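Local coordinates for protein putative isomerase (PDB 2OQH) that probably acts on acid sugars as an enolase-superfamily enzyme, perhaps dehydrating D-glucarate to 5-dehydro-4-deoxy-D-glucarate, at residues A[164-175]-A[192-202]; A[228-236]-A[257-265]. One frame throughout, in Å; residues are numbered along the deposited sequence.

Contact 1 of 2, residues A[164-175]-A[192-202]; sequences FDAVKLKGTTDC and VNLRVDPNAAW
Asn193 N to Asp165 O and Gly171 N to Asp197 O are the first and last of six backbone hydrogen bonds between the parallel strands 166-170 and 193-197. The bond from Leu169 N to Arg195 O is nearly straight, 172° at the hydrogen.

Among the charged groups, Lys168 NZ makes a salt bridge to Asp197 OD2 at 3.5 Å. The extended lysine chain brings CE against Asp197 CB; the bend at chi4 (-70°) then sets the direction of NZ. A water accepts from Lys168 NZ at 2.7 Å. Ala166 CB lies over one face of the Arg195 guanidinium, 3.7 Å from NH2; Glu220 holds NE by a salt bridge.

Past the strands, Trp202 NE1 makes a bent bond to Thr172 O at 2.7 Å, the oxygen lying at the ring edge, in its plane. NE1 also bonds Asp178 of helix 175-188. Cys175 SG and Pro198 CG cover opposite ring faces.

Apolar contacts lie across the sheet from Lys168: Val167 CB meets Leu194 CD1 at 4.1 Å. With helix 175-188, the strands form a beta-alpha-beta unit of the enolase-superfamily TIM barrel. Lys168, Lys170 and Asp197 are consistent with this family's Lys-x-Lys motif and acidic metal-site positions.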
ATOM      1  N   PHE A 164      -1.226 -18.034  -1.251  1.00 20.06           N
ATOM      2  CA  PHE A 164      -0.298 -16.935  -0.953  1.00 20.14           C
ATOM      3  C   PHE A 164       1.171 -17.371  -0.912  1.00 19.29           C
ATOM      4  O   PHE A 164       1.493 -18.417  -0.365  1.00 20.22           O
ATOM      5  CB  PHE A 164      -0.652 -16.322   0.407  1.00 17.92           C
ATOM      6  CG  PHE A 164      -2.012 -15.673   0.458  1.00 19.14           C
ATOM      7  CD1 PHE A 164      -2.195 -14.371   0.001  1.00 18.82           C
ATOM      8  CD2 PHE A 164      -3.112 -16.360   0.976  1.00 18.97           C
ATOM      9  CE1 PHE A 164      -3.454 -13.755   0.063  1.00 19.14           C
ATOM     10  CE2 PHE A 164      -4.373 -15.753   1.040  1.00 18.52           C
ATOM     11  CZ  PHE A 164      -4.542 -14.448   0.583  1.00 19.42           C
ATOM     12  N   ASP A 165       2.066 -16.560  -1.469  1.00 19.93           N
ATOM     13  CA  ASP A 165       3.489 -16.896  -1.447  1.00 19.57           C
ATOM     14  C   ASP A 165       4.141 -16.335  -0.186  1.00 18.26           C
ATOM     15  O   ASP A 165       5.256 -16.719   0.180  1.00 18.49           O
ATOM     16  CB  ASP A 165       4.224 -16.300  -2.645  1.00 21.68           C
ATOM     17  CG  ASP A 165       3.567 -16.624  -3.963  1.00 25.43           C
ATOM     18  OD1 ASP A 165       3.068 -17.760  -4.136  1.00 24.03           O
ATOM     19  OD2 ASP A 165       3.579 -15.735  -4.841  1.00 27.36           O
ATOM     20  N   ALA A 166       3.449 -15.413   0.468  1.00 17.26           N
ATOM     21  CA  ALA A 166       3.989 -14.790   1.666  1.00 16.17           C
ATOM     22  C   ALA A 166       2.947 -14.616   2.750  1.00 16.49           C
ATOM     23  O   ALA A 166       1.759 -14.458   2.466  1.00 17.53           O
ATOM     24  CB  ALA A 166       4.591 -13.438   1.312  1.00 13.37           C
ATOM     25  N   VAL A 167       3.409 -14.645   3.998  1.00 16.16           N
ATOM     26  CA  VAL A 167       2.539 -14.473   5.153  1.00 15.83           C
ATOM     27  C   VAL A 167       3.130 -13.404   6.062  1.00 15.45           C
ATOM     28  O   VAL A 167       4.341 -13.345   6.253  1.00 14.06           O
ATOM     29  CB  VAL A 167       2.403 -15.777   5.972  1.00 16.64           C
ATOM     30  CG1 VAL A 167       1.606 -15.503   7.242  1.00 17.94           C
ATOM     31  CG2 VAL A 167       1.715 -16.851   5.139  1.00 17.07           C
ATOM     32  N   LYS A 168       2.274 -12.569   6.627  1.00 13.63           N
ATOM     33  CA  LYS A 168       2.740 -11.514   7.507  1.00 16.16           C
ATOM     34  C   LYS A 168       1.953 -11.486   8.811  1.00 16.25           C
ATOM     35  O   LYS A 168       0.723 -11.448   8.807  1.00 17.91           O
ATOM     36  CB  LYS A 168       2.629 -10.172   6.781  1.00 16.22           C
ATOM     37  CG  LYS A 168       2.884  -8.943   7.624  1.00 20.40           C
ATOM     38  CD  LYS A 168       2.889  -7.720   6.714  1.00 23.83           C
ATOM     39  CE  LYS A 168       2.795  -6.432   7.480  1.00 24.70           C
ATOM     40  NZ  LYS A 168       1.453  -6.267   8.080  1.00 28.34           N
ATOM     41  N   LEU A 169       2.671 -11.519   9.928  1.00 15.48           N
ATOM     42  CA  LEU A 169       2.043 -11.486  11.243  1.00 15.99           C
ATOM     43  C   LEU A 169       2.023 -10.078  11.829  1.00 17.49           C
ATOM     44  O   LEU A 169       3.040  -9.382  11.837  1.00 17.34           O
ATOM     45  CB  LEU A 169       2.782 -12.409  12.217  1.00 14.12           C
ATOM     46  CG  LEU A 169       2.349 -12.306  13.687  1.00 15.85           C
ATOM     47  CD1 LEU A 169       0.923 -12.832  13.858  1.00 14.69           C
ATOM     48  CD2 LEU A 169       3.308 -13.098  14.551  1.00 13.74           C
ATOM     49  N   LYS A 170       0.865  -9.661  12.321  1.00 17.38           N
ATOM     50  CA  LYS A 170       0.743  -8.349  12.943  1.00 18.29           C
ATOM     51  C   LYS A 170       1.260  -8.512  14.367  1.00 18.76           C
ATOM     52  O   LYS A 170       0.610  -9.133  15.206  1.00 19.20           O
ATOM     53  CB  LYS A 170      -0.720  -7.899  12.958  1.00 19.20           C
ATOM     54  CG  LYS A 170      -0.949  -6.530  13.576  1.00 22.13           C
ATOM     55  CD  LYS A 170      -2.417  -6.128  13.489  1.00 24.35           C
ATOM     56  CE  LYS A 170      -2.640  -4.702  13.994  1.00 26.72           C
ATOM     57  NZ  LYS A 170      -2.298  -4.551  15.444  1.00 29.20           N
ATOM     58  N   GLY A 171       2.444  -7.967  14.632  1.00 18.88           N
ATOM     59  CA  GLY A 171       3.025  -8.080  15.955  1.00 18.73           C
ATOM     60  C   GLY A 171       2.304  -7.237  16.982  1.00 19.44           C
ATOM     61  O   GLY A 171       1.496  -6.377  16.634  1.00 20.57           O
ATOM     62  N   THR A 172       2.602  -7.481  18.252  1.00 20.37           N
ATOM     63  CA  THR A 172       1.986  -6.752  19.351  1.00 20.82           C
ATOM     64  C   THR A 172       3.077  -6.341  20.333  1.00 21.39           C
ATOM     65  O   THR A 172       4.255  -6.615  20.113  1.00 20.39           O
ATOM     66  CB  THR A 172       1.007  -7.639  20.125  1.00 20.75           C
ATOM     67  OG1 THR A 172       1.750  -8.664  20.800  1.00 23.43           O
ATOM     68  CG2 THR A 172      -0.001  -8.287  19.185  1.00 20.72           C
ATOM     69  N   THR A 173       2.671  -5.700  21.427  1.00 21.49           N
ATOM     70  CA  THR A 173       3.615  -5.281  22.458  1.00 22.04           C
ATOM     71  C   THR A 173       4.143  -6.501  23.209  1.00 21.84           C
ATOM     72  O   THR A 173       5.026  -6.385  24.054  1.00 22.04           O
ATOM     73  CB  THR A 173       2.954  -4.333  23.473  1.00 23.19           C
ATOM     74  OG1 THR A 173       1.792  -4.967  24.030  1.00 23.22           O
ATOM     75  CG2 THR A 173       2.557  -3.033  22.804  1.00 23.19           C
ATOM     76  N   ASP A 174       3.592  -7.668  22.894  1.00 21.66           N
ATOM     77  CA  ASP A 174       4.001  -8.928  23.515  1.00 21.09           C
ATOM     78  C   ASP A 174       5.045  -9.597  22.618  1.00 20.50           C
ATOM     79  O   ASP A 174       4.735 -10.527  21.869  1.00 19.65           O
ATOM     80  CB  ASP A 174       2.765  -9.834  23.704  1.00 21.24           C
ATOM     81  CG  ASP A 174       3.121 -11.268  24.092  1.00 21.41           C
ATOM     82  OD1 ASP A 174       4.132 -11.474  24.798  1.00 20.53           O
ATOM     83  OD2 ASP A 174       2.370 -12.197  23.694  1.00 20.14           O
ATOM     84  N   CYS A 175       6.281  -9.102  22.696  1.00 19.84           N
ATOM     85  CA  CYS A 175       7.395  -9.616  21.895  1.00 21.26           C
ATOM     86  C   CYS A 175       7.529 -11.117  21.988  1.00 18.71           C
ATOM     87  O   CYS A 175       7.575 -11.805  20.977  1.00 19.23           O
ATOM     88  CB  CYS A 175       8.724  -9.025  22.360  1.00 23.77           C
ATOM     89  SG  CYS A 175       8.674  -7.303  22.645  1.00 28.40           S
ATOM     90  N   VAL A 192       7.351 -20.777   3.126  1.00 22.10           N
ATOM     91  CA  VAL A 192       6.642 -19.547   2.829  1.00 21.55           C
ATOM     92  C   VAL A 192       7.516 -18.355   3.218  1.00 20.60           C
ATOM     93  O   VAL A 192       8.339 -18.455   4.129  1.00 19.98           O
ATOM     94  CB  VAL A 192       5.316 -19.473   3.623  1.00 21.19           C
ATOM     95  CG1 VAL A 192       5.596 -19.133   5.081  1.00 20.66           C
ATOM     96  CG2 VAL A 192       4.395 -18.449   3.005  1.00 21.78           C
ATOM     97  N   ASN A 193       7.361 -17.243   2.509  1.00 19.88           N
ATOM     98  CA  ASN A 193       8.096 -16.033   2.857  1.00 19.87           C
ATOM     99  C   ASN A 193       7.354 -15.506   4.081  1.00 17.67           C
ATOM    100  O   ASN A 193       6.169 -15.199   4.007  1.00 19.48           O
ATOM    101  CB  ASN A 193       8.029 -15.008   1.726  1.00 21.30           C
ATOM    102  CG  ASN A 193       8.947 -15.347   0.587  1.00 22.56           C
ATOM    103  OD1 ASN A 193      10.134 -15.576   0.793  1.00 26.46           O
ATOM    104  ND2 ASN A 193       8.410 -15.378  -0.626  1.00 24.97           N
ATOM    105  N   LEU A 194       8.050 -15.402   5.205  1.00 16.04           N
ATOM    106  CA  LEU A 194       7.426 -14.958   6.445  1.00 14.09           C
ATOM    107  C   LEU A 194       7.914 -13.587   6.919  1.00 13.52           C
ATOM    108  O   LEU A 194       9.110 -13.291   6.859  1.00 12.97           O
ATOM    109  CB  LEU A 194       7.683 -16.012   7.522  1.00 14.58           C
ATOM    110  CG  LEU A 194       6.973 -15.871   8.864  1.00 15.58           C
ATOM    111  CD1 LEU A 194       5.476 -15.840   8.654  1.00 16.18           C
ATOM    112  CD2 LEU A 194       7.358 -17.048   9.753  1.00 17.72           C
ATOM    113  N   ARG A 195       6.979 -12.772   7.408  1.00 12.54           N
ATOM    114  CA  ARG A 195       7.275 -11.418   7.883  1.00 13.59           C
ATOM    115  C   ARG A 195       6.531 -11.116   9.184  1.00 14.48           C
ATOM    116  O   ARG A 195       5.577 -11.800   9.529  1.00 14.05           O
ATOM    117  CB  ARG A 195       6.822 -10.391   6.839  1.00 12.55           C
ATOM    118  CG  ARG A 195       7.217 -10.701   5.410  1.00 13.40           C
ATOM    119  CD  ARG A 195       6.384  -9.878   4.431  1.00 14.64           C
ATOM    120  NE  ARG A 195       6.664 -10.223   3.038  1.00 16.64           N
ATOM    121  CZ  ARG A 195       5.964  -9.775   2.000  1.00 15.39           C
ATOM    122  NH1 ARG A 195       4.930  -8.958   2.189  1.00 15.50           N
ATOM    123  NH2 ARG A 195       6.294 -10.151   0.772  1.00 14.32           N
ATOM    124  N   VAL A 196       6.974 -10.089   9.904  1.00 13.64           N
ATOM    125  CA  VAL A 196       6.301  -9.674  11.133  1.00 14.91           C
ATOM    126  C   VAL A 196       6.311  -8.145  11.204  1.00 15.01           C
ATOM    127  O   VAL A 196       7.329  -7.499  10.955  1.00 14.73           O
ATOM    128  CB  VAL A 196       6.955 -10.278  12.396  1.00 13.58           C
ATOM    129  CG1 VAL A 196       8.422  -9.952  12.437  1.00 15.25           C
ATOM    130  CG2 VAL A 196       6.257  -9.756  13.634  1.00 15.45           C
ATOM    131  N   ASP A 197       5.158  -7.572  11.529  1.00 15.83           N
ATOM    132  CA  ASP A 197       5.018  -6.126  11.598  1.00 16.39           C
ATOM    133  C   ASP A 197       4.448  -5.685  12.937  1.00 16.21           C
ATOM    134  O   ASP A 197       3.239  -5.703  13.134  1.00 16.26           O
ATOM    135  CB  ASP A 197       4.095  -5.652  10.469  1.00 18.10           C
ATOM    136  CG  ASP A 197       4.054  -4.147  10.331  1.00 20.30           C
ATOM    137  OD1 ASP A 197       4.545  -3.432  11.230  1.00 19.52           O
ATOM    138  OD2 ASP A 197       3.515  -3.672   9.306  1.00 23.93           O
ATOM    139  N   PRO A 198       5.319  -5.293  13.883  1.00 15.69           N
ATOM    140  CA  PRO A 198       4.888  -4.841  15.211  1.00 15.43           C
ATOM    141  C   PRO A 198       4.368  -3.405  15.181  1.00 16.18           C
ATOM    142  O   PRO A 198       3.914  -2.875  16.198  1.00 17.24           O
ATOM    143  CB  PRO A 198       6.163  -4.956  16.053  1.00 14.89           C
ATOM    144  CG  PRO A 198       6.965  -6.010  15.340  1.00 15.66           C
ATOM    145  CD  PRO A 198       6.754  -5.628  13.895  1.00 15.24           C
ATOM    146  N   ASN A 199       4.438  -2.772  14.014  1.00 16.57           N
ATOM    147  CA  ASN A 199       3.979  -1.393  13.869  1.00 17.66           C
ATOM    148  C   ASN A 199       4.631  -0.490  14.900  1.00 16.30           C
ATOM    149  O   ASN A 199       3.972   0.313  15.560  1.00 16.93           O
ATOM    150  CB  ASN A 199       2.457  -1.320  13.993  1.00 19.88           C
ATOM    151  CG  ASN A 199       1.756  -1.941  12.804  1.00 24.29           C
ATOM    152  OD1 ASN A 199       1.847  -1.434  11.681  1.00 26.82           O
ATOM    153  ND2 ASN A 199       1.064  -3.050  13.037  1.00 25.82           N
ATOM    154  N   ALA A 200       5.942  -0.649  15.034  1.00 16.59           N
ATOM    155  CA  ALA A 200       6.743   0.150  15.944  1.00 16.00           C
ATOM    156  C   ALA A 200       6.293   0.061  17.392  1.00 16.72           C
ATOM    157  O   ALA A 200       6.448   1.018  18.146  1.00 17.29           O
ATOM    158  CB  ALA A 200       6.737   1.605  15.485  1.00 15.43           C
ATOM    159  N   ALA A 201       5.755  -1.091  17.786  1.00 16.71           N
ATOM    160  CA  ALA A 201       5.293  -1.267  19.158  1.00 17.67           C
ATOM    161  C   ALA A 201       6.374  -1.776  20.114  1.00 17.76           C
ATOM    162  O   ALA A 201       6.204  -1.700  21.328  1.00 18.39           O
ATOM    163  CB  ALA A 201       4.084  -2.206  19.195  1.00 18.92           C
ATOM    164  N   TRP A 202       7.481  -2.294  19.588  1.00 15.88           N
ATOM    165  CA  TRP A 202       8.546  -2.789  20.461  1.00 14.62           C
ATOM    166  C   TRP A 202       9.595  -1.722  20.743  1.00 14.24           C
ATOM    167  O   TRP A 202       9.868  -0.865  19.899  1.00 14.69           O
ATOM    168  CB  TRP A 202       9.287  -3.973  19.842  1.00 14.26           C
ATOM    169  CG  TRP A 202       8.466  -5.160  19.455  1.00 15.29           C
ATOM    170  CD1 TRP A 202       7.212  -5.479  19.881  1.00 15.70           C
ATOM    171  CD2 TRP A 202       8.892  -6.235  18.613  1.00 16.10           C
ATOM    172  NE1 TRP A 202       6.828  -6.691  19.357  1.00 14.68           N
ATOM    173  CE2 TRP A 202       7.845  -7.178  18.576  1.00 15.46           C
ATOM    174  CE3 TRP A 202      10.064  -6.493  17.885  1.00 16.90           C
ATOM    175  CZ2 TRP A 202       7.933  -8.365  17.841  1.00 15.38           C
ATOM    176  CZ3 TRP A 202      10.154  -7.682  17.150  1.00 17.38           C
ATOM    177  CH2 TRP A 202       9.094  -8.599  17.136  1.00 16.39           C
TER
HETATM  178  O   HOH W   1       0.710  -5.271  10.501  1.00 31.19           O

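Contact 2 of 2, residues A[228-236]-A[257-265]; sequences GIEGMAQVK and PAMRLNAVD
Asp265 OD1 receives the shortest polar bond of the contact, from Lys236 NZ at 2.7 Å. It is a salt bridge. The ammonium comes in on the syn side of the carboxylate, 26° out of its plane. The other oxygen, OD2, accepts from the backbone N of Leu243, so both carboxylate oxygens have a partner. This probably fixes the rotation of the group.

With CG anti to the backbone N (chi1 -178°) and bends at every later torsion, the lysine chain passes the Asn262 carbonyl to bring NZ to Asp265. On the way Lys236 CE comes within 3.1 Å of Asn262 O. Replacing Lys236 by an alanine is likely to leave Asp265 OD1 without its charged mate and to uncover the backbone at Asn262. A water also ties the two backbones, donating to Ala233 O and to Asn262 O.

The apolar part centres on Ile229 and Ala263. Ile229 CG2 touches Ala263 CB at 3.6 Å and Leu261 CD1 at 3.7 Å. The Ile229 and Leu261 side chains cross at about a right angle. Ile229 CD1 reaches on to Ala258 CB. The small Ala233 lets the backbones come close: its CA is 3.7 Å from Ala263 CA, and its CB is 3.3 Å from Leu261 O. Met232, a selenomethionine, sets CB against Ala263 O at 3.6 Å. That buried oxygen has no hydrogen-bond partner in the model.

Helix 252-260 ends here in a Schellman motif, with Asn262 at positive phi. The chain then turns along helix 228-238 and enters strand 266-269. On the inner side, Met232 and Val264 both rest on strand 243-245. Val235 packs against Ser207 of helix 204-214.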
ATOM      1  N   GLY A 228      11.158   5.424  14.833  1.00 13.16           N
ATOM      2  CA  GLY A 228      12.256   6.267  14.391  1.00 10.67           C
ATOM      3  C   GLY A 228      13.461   5.701  13.665  1.00 10.74           C
ATOM      4  O   GLY A 228      13.833   4.541  13.825  1.00 10.35           O
ATOM      5  N   ILE A 229      14.080   6.564  12.869  1.00 10.37           N
ATOM      6  CA  ILE A 229      15.268   6.208  12.110  1.00  9.98           C
ATOM      7  C   ILE A 229      16.367   5.801  13.084  1.00 11.58           C
ATOM      8  O   ILE A 229      17.110   4.854  12.827  1.00 11.78           O
ATOM      9  CB  ILE A 229      15.760   7.403  11.261  1.00 12.13           C
ATOM     10  CG1 ILE A 229      14.770   7.673  10.125  1.00 14.13           C
ATOM     11  CG2 ILE A 229      17.146   7.121  10.700  1.00 12.84           C
ATOM     12  CD1 ILE A 229      15.105   8.908   9.307  1.00 17.32           C
ATOM     13  N   GLU A 230      16.461   6.517  14.203  1.00 11.07           N
ATOM     14  CA  GLU A 230      17.475   6.225  15.216  1.00 12.59           C
ATOM     15  C   GLU A 230      17.325   4.805  15.754  1.00 11.89           C
ATOM     16  O   GLU A 230      18.274   4.023  15.734  1.00 12.91           O
ATOM     17  CB  GLU A 230      17.383   7.221  16.380  1.00 14.02           C
ATOM     18  CG  GLU A 230      18.266   6.881  17.604  1.00 14.76           C
ATOM     19  CD  GLU A 230      19.753   6.722  17.262  1.00 17.56           C
ATOM     20  OE1 GLU A 230      20.229   7.398  16.324  1.00 19.80           O
ATOM     21  OE2 GLU A 230      20.452   5.933  17.941  1.00 18.18           O
ATOM     22  N   GLY A 231      16.134   4.483  16.240  1.00 11.16           N
ATOM     23  CA  GLY A 231      15.897   3.157  16.778  1.00 10.48           C
ATOM     24  C   GLY A 231      16.118   2.068  15.741  1.00 10.38           C
ATOM     25  O   GLY A 231      16.761   1.065  16.022  1.00 10.04           O
HETATM   26  N   MSE A 232      15.584   2.271  14.539  1.00  9.68           N
HETATM   27  CA  MSE A 232      15.720   1.288  13.466  1.00 10.68           C
HETATM   28  C   MSE A 232      17.180   1.030  13.090  1.00 10.14           C
HETATM   29  O   MSE A 232      17.564  -0.111  12.823  1.00 10.75           O
HETATM   30  CB  MSE A 232      14.930   1.738  12.231  1.00 12.51           C
HETATM   31  CG  MSE A 232      13.407   1.687  12.408  1.00 17.94           C
HETATM   32 SE   MSE A 232      12.702  -0.137  12.425  1.00 27.26          SE
HETATM   33  CE  MSE A 232      12.532  -0.344  10.511  1.00 20.41           C
ATOM     34  N   ALA A 233      17.989   2.084  13.067  1.00  9.08           N
ATOM     35  CA  ALA A 233      19.400   1.934  12.732  1.00  9.70           C
ATOM     36  C   ALA A 233      20.058   1.048  13.792  1.00  9.17           C
ATOM     37  O   ALA A 233      20.898   0.210  13.476  1.00  8.76           O
ATOM     38  CB  ALA A 233      20.091   3.300  12.680  1.00  7.73           C
ATOM     39  N   GLN A 234      19.663   1.233  15.049  1.00  9.07           N
ATOM     40  CA  GLN A 234      20.222   0.433  16.135  1.00 10.43           C
ATOM     41  C   GLN A 234      19.853  -1.042  15.972  1.00  9.49           C
ATOM     42  O   GLN A 234      20.676  -1.924  16.205  1.00 11.60           O
ATOM     43  CB  GLN A 234      19.724   0.943  17.489  1.00 11.24           C
ATOM     44  CG  GLN A 234      20.287   2.307  17.904  1.00 13.95           C
ATOM     45  CD  GLN A 234      21.794   2.297  18.094  1.00 17.17           C
ATOM     46  OE1 GLN A 234      22.368   1.320  18.581  1.00 17.53           O
ATOM     47  NE2 GLN A 234      22.441   3.398  17.729  1.00 17.82           N
ATOM     48  N   VAL A 235      18.617  -1.315  15.565  1.00  9.25           N
ATOM     49  CA  VAL A 235      18.204  -2.698  15.382  1.00  8.26           C
ATOM     50  C   VAL A 235      19.012  -3.329  14.251  1.00  9.97           C
ATOM     51  O   VAL A 235      19.507  -4.445  14.385  1.00 11.19           O
ATOM     52  CB  VAL A 235      16.707  -2.811  15.058  1.00  9.36           C
ATOM     53  CG1 VAL A 235      16.344  -4.269  14.798  1.00 11.26           C
ATOM     54  CG2 VAL A 235      15.880  -2.263  16.212  1.00  7.08           C
ATOM     55  N   LYS A 236      19.154  -2.599  13.150  1.00  9.05           N
ATOM     56  CA  LYS A 236      19.900  -3.065  11.977  1.00 10.87           C
ATOM     57  C   LYS A 236      21.356  -3.379  12.310  1.00 10.48           C
ATOM     58  O   LYS A 236      21.942  -4.313  11.763  1.00 12.81           O
ATOM     59  CB  LYS A 236      19.835  -2.002  10.869  1.00 11.36           C
ATOM     60  CG  LYS A 236      20.539  -2.364   9.561  1.00 16.00           C
ATOM     61  CD  LYS A 236      19.800  -1.735   8.373  1.00 20.29           C
ATOM     62  CE  LYS A 236      20.743  -1.133   7.339  1.00 24.23           C
ATOM     63  NZ  LYS A 236      21.640  -2.114   6.681  1.00 25.50           N
ATOM     64  N   PRO A 257      18.734  11.064   5.280  1.00  8.95           N
ATOM     65  CA  PRO A 257      19.115  10.757   6.662  1.00 10.17           C
ATOM     66  C   PRO A 257      19.095   9.244   6.944  1.00 10.01           C
ATOM     67  O   PRO A 257      20.011   8.714   7.567  1.00 10.93           O
ATOM     68  CB  PRO A 257      18.075  11.516   7.480  1.00  9.42           C
ATOM     69  CG  PRO A 257      17.772  12.697   6.610  1.00 10.59           C
ATOM     70  CD  PRO A 257      17.650  12.062   5.250  1.00  7.44           C
ATOM     71  N   ALA A 258      18.058   8.554   6.478  1.00  8.46           N
ATOM     72  CA  ALA A 258      17.952   7.113   6.698  1.00  9.27           C
ATOM     73  C   ALA A 258      19.126   6.359   6.070  1.00  9.14           C
ATOM     74  O   ALA A 258      19.614   5.378   6.630  1.00  9.26           O
ATOM     75  CB  ALA A 258      16.635   6.584   6.132  1.00  7.58           C
HETATM   76  N   MSE A 259      19.567   6.807   4.904  1.00  8.27           N
HETATM   77  CA  MSE A 259      20.683   6.148   4.240  1.00 10.28           C
HETATM   78  C   MSE A 259      21.984   6.421   4.985  1.00 10.63           C
HETATM   79  O   MSE A 259      22.766   5.511   5.223  1.00 11.52           O
HETATM   80  CB  MSE A 259      20.810   6.624   2.790  1.00 12.16           C
HETATM   81  CG  MSE A 259      19.615   6.284   1.921  1.00 16.67           C
HETATM   82 SE   MSE A 259      19.374   4.373   1.771  1.00 26.30          SE
HETATM   83  CE  MSE A 259      18.094   4.097   3.209  1.00 21.30           C
ATOM     84  N   ARG A 260      22.218   7.672   5.366  1.00 10.29           N
ATOM     85  CA  ARG A 260      23.457   7.991   6.070  1.00 11.54           C
ATOM     86  C   ARG A 260      23.556   7.292   7.421  1.00 11.58           C
ATOM     87  O   ARG A 260      24.654   7.003   7.895  1.00 12.12           O
ATOM     88  CB  ARG A 260      23.605   9.497   6.263  1.00 12.03           C
ATOM     89  CG  ARG A 260      23.975  10.242   5.003  1.00 14.37           C
ATOM     90  CD  ARG A 260      24.438  11.654   5.327  1.00 14.66           C
ATOM     91  NE  ARG A 260      24.611  12.452   4.118  1.00 13.68           N
ATOM     92  CZ  ARG A 260      25.544  12.242   3.193  1.00 12.44           C
ATOM     93  NH1 ARG A 260      26.420  11.252   3.330  1.00 10.12           N
ATOM     94  NH2 ARG A 260      25.578  13.010   2.116  1.00  9.95           N
ATOM     95  N   LEU A 261      22.412   7.024   8.040  1.00  9.50           N
ATOM     96  CA  LEU A 261      22.394   6.357   9.337  1.00  9.47           C
ATOM     97  C   LEU A 261      22.194   4.847   9.220  1.00 10.35           C
ATOM     98  O   LEU A 261      22.106   4.157  10.232  1.00  9.44           O
ATOM     99  CB  LEU A 261      21.299   6.957  10.228  1.00 11.29           C
ATOM    100  CG  LEU A 261      21.463   8.442  10.583  1.00 14.22           C
ATOM    101  CD1 LEU A 261      20.312   8.879  11.468  1.00 17.11           C
ATOM    102  CD2 LEU A 261      22.784   8.675  11.291  1.00 16.42           C
ATOM    103  N   ASN A 262      22.122   4.346   7.986  1.00  9.23           N
ATOM    104  CA  ASN A 262      21.942   2.914   7.725  1.00 10.30           C
ATOM    105  C   ASN A 262      20.790   2.329   8.526  1.00  9.56           C
ATOM    106  O   ASN A 262      20.942   1.305   9.191  1.00 10.23           O
ATOM    107  CB  ASN A 262      23.227   2.160   8.066  1.00 12.45           C
ATOM    108  CG  ASN A 262      24.384   2.576   7.192  1.00 15.96           C
ATOM    109  OD1 ASN A 262      24.361   2.374   5.984  1.00 17.56           O
ATOM    110  ND2 ASN A 262      25.397   3.168   7.799  1.00 16.42           N
ATOM    111  N   ALA A 263      19.635   2.974   8.434  1.00  9.82           N
ATOM    112  CA  ALA A 263      18.450   2.567   9.181  1.00 10.12           C
ATOM    113  C   ALA A 263      17.590   1.448   8.605  1.00 11.35           C
ATOM    114  O   ALA A 263      16.897   0.776   9.364  1.00 12.99           O
ATOM    115  CB  ALA A 263      17.572   3.791   9.438  1.00  9.91           C
ATOM    116  N   VAL A 264      17.615   1.244   7.290  1.00  9.17           N
ATOM    117  CA  VAL A 264      16.768   0.218   6.688  1.00 11.24           C
ATOM    118  C   VAL A 264      17.378  -0.541   5.507  1.00 11.48           C
ATOM    119  O   VAL A 264      18.311  -0.067   4.862  1.00 11.58           O
ATOM    120  CB  VAL A 264      15.433   0.830   6.213  1.00 13.00           C
ATOM    121  CG1 VAL A 264      14.734   1.558   7.373  1.00 16.31           C
ATOM    122  CG2 VAL A 264      15.689   1.796   5.068  1.00 14.85           C
ATOM    123  N   ASP A 265      16.824  -1.718   5.224  1.00 10.02           N
ATOM    124  CA  ASP A 265      17.286  -2.561   4.120  1.00 11.61           C
ATOM    125  C   ASP A 265      16.218  -2.666   3.035  1.00 10.77           C
ATOM    126  O   ASP A 265      16.515  -2.955   1.876  1.00 11.99           O
ATOM    127  CB  ASP A 265      17.605  -3.974   4.620  1.00 12.37           C
ATOM    128  CG  ASP A 265      18.639  -3.983   5.724  1.00 15.60           C
ATOM    129  OD1 ASP A 265      19.791  -3.572   5.455  1.00 18.32           O
ATOM    130  OD2 ASP A 265      18.303  -4.402   6.858  1.00 17.07           O
TER
HETATM  131  O   HOH W   2      22.531   0.537  11.217  1.00  8.41           O

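In the fold
Both contacts belong to the C-terminal barrel domain. Contact 1 closes before contact 2 opens along the chain. Their centres are 19 Å apart, and their nearest atoms, about 6 Å apart, do not touch. Contact 1 is part of the sheet itself, pairing neighbouring strands 166-170 and 193-197. Contact 2 lies in the outer layer, where helix 228-238 meets the end of helix 252-260 and the loop into strand 266-269. The sheet links them: strand 193-197 pairs with 221-223, then come 243-245 and 266-269, all parallel. Together they represent the two layers of a TIM barrel: inner strand pairing, and outer packing of a helix against a helix end and the loop that follows.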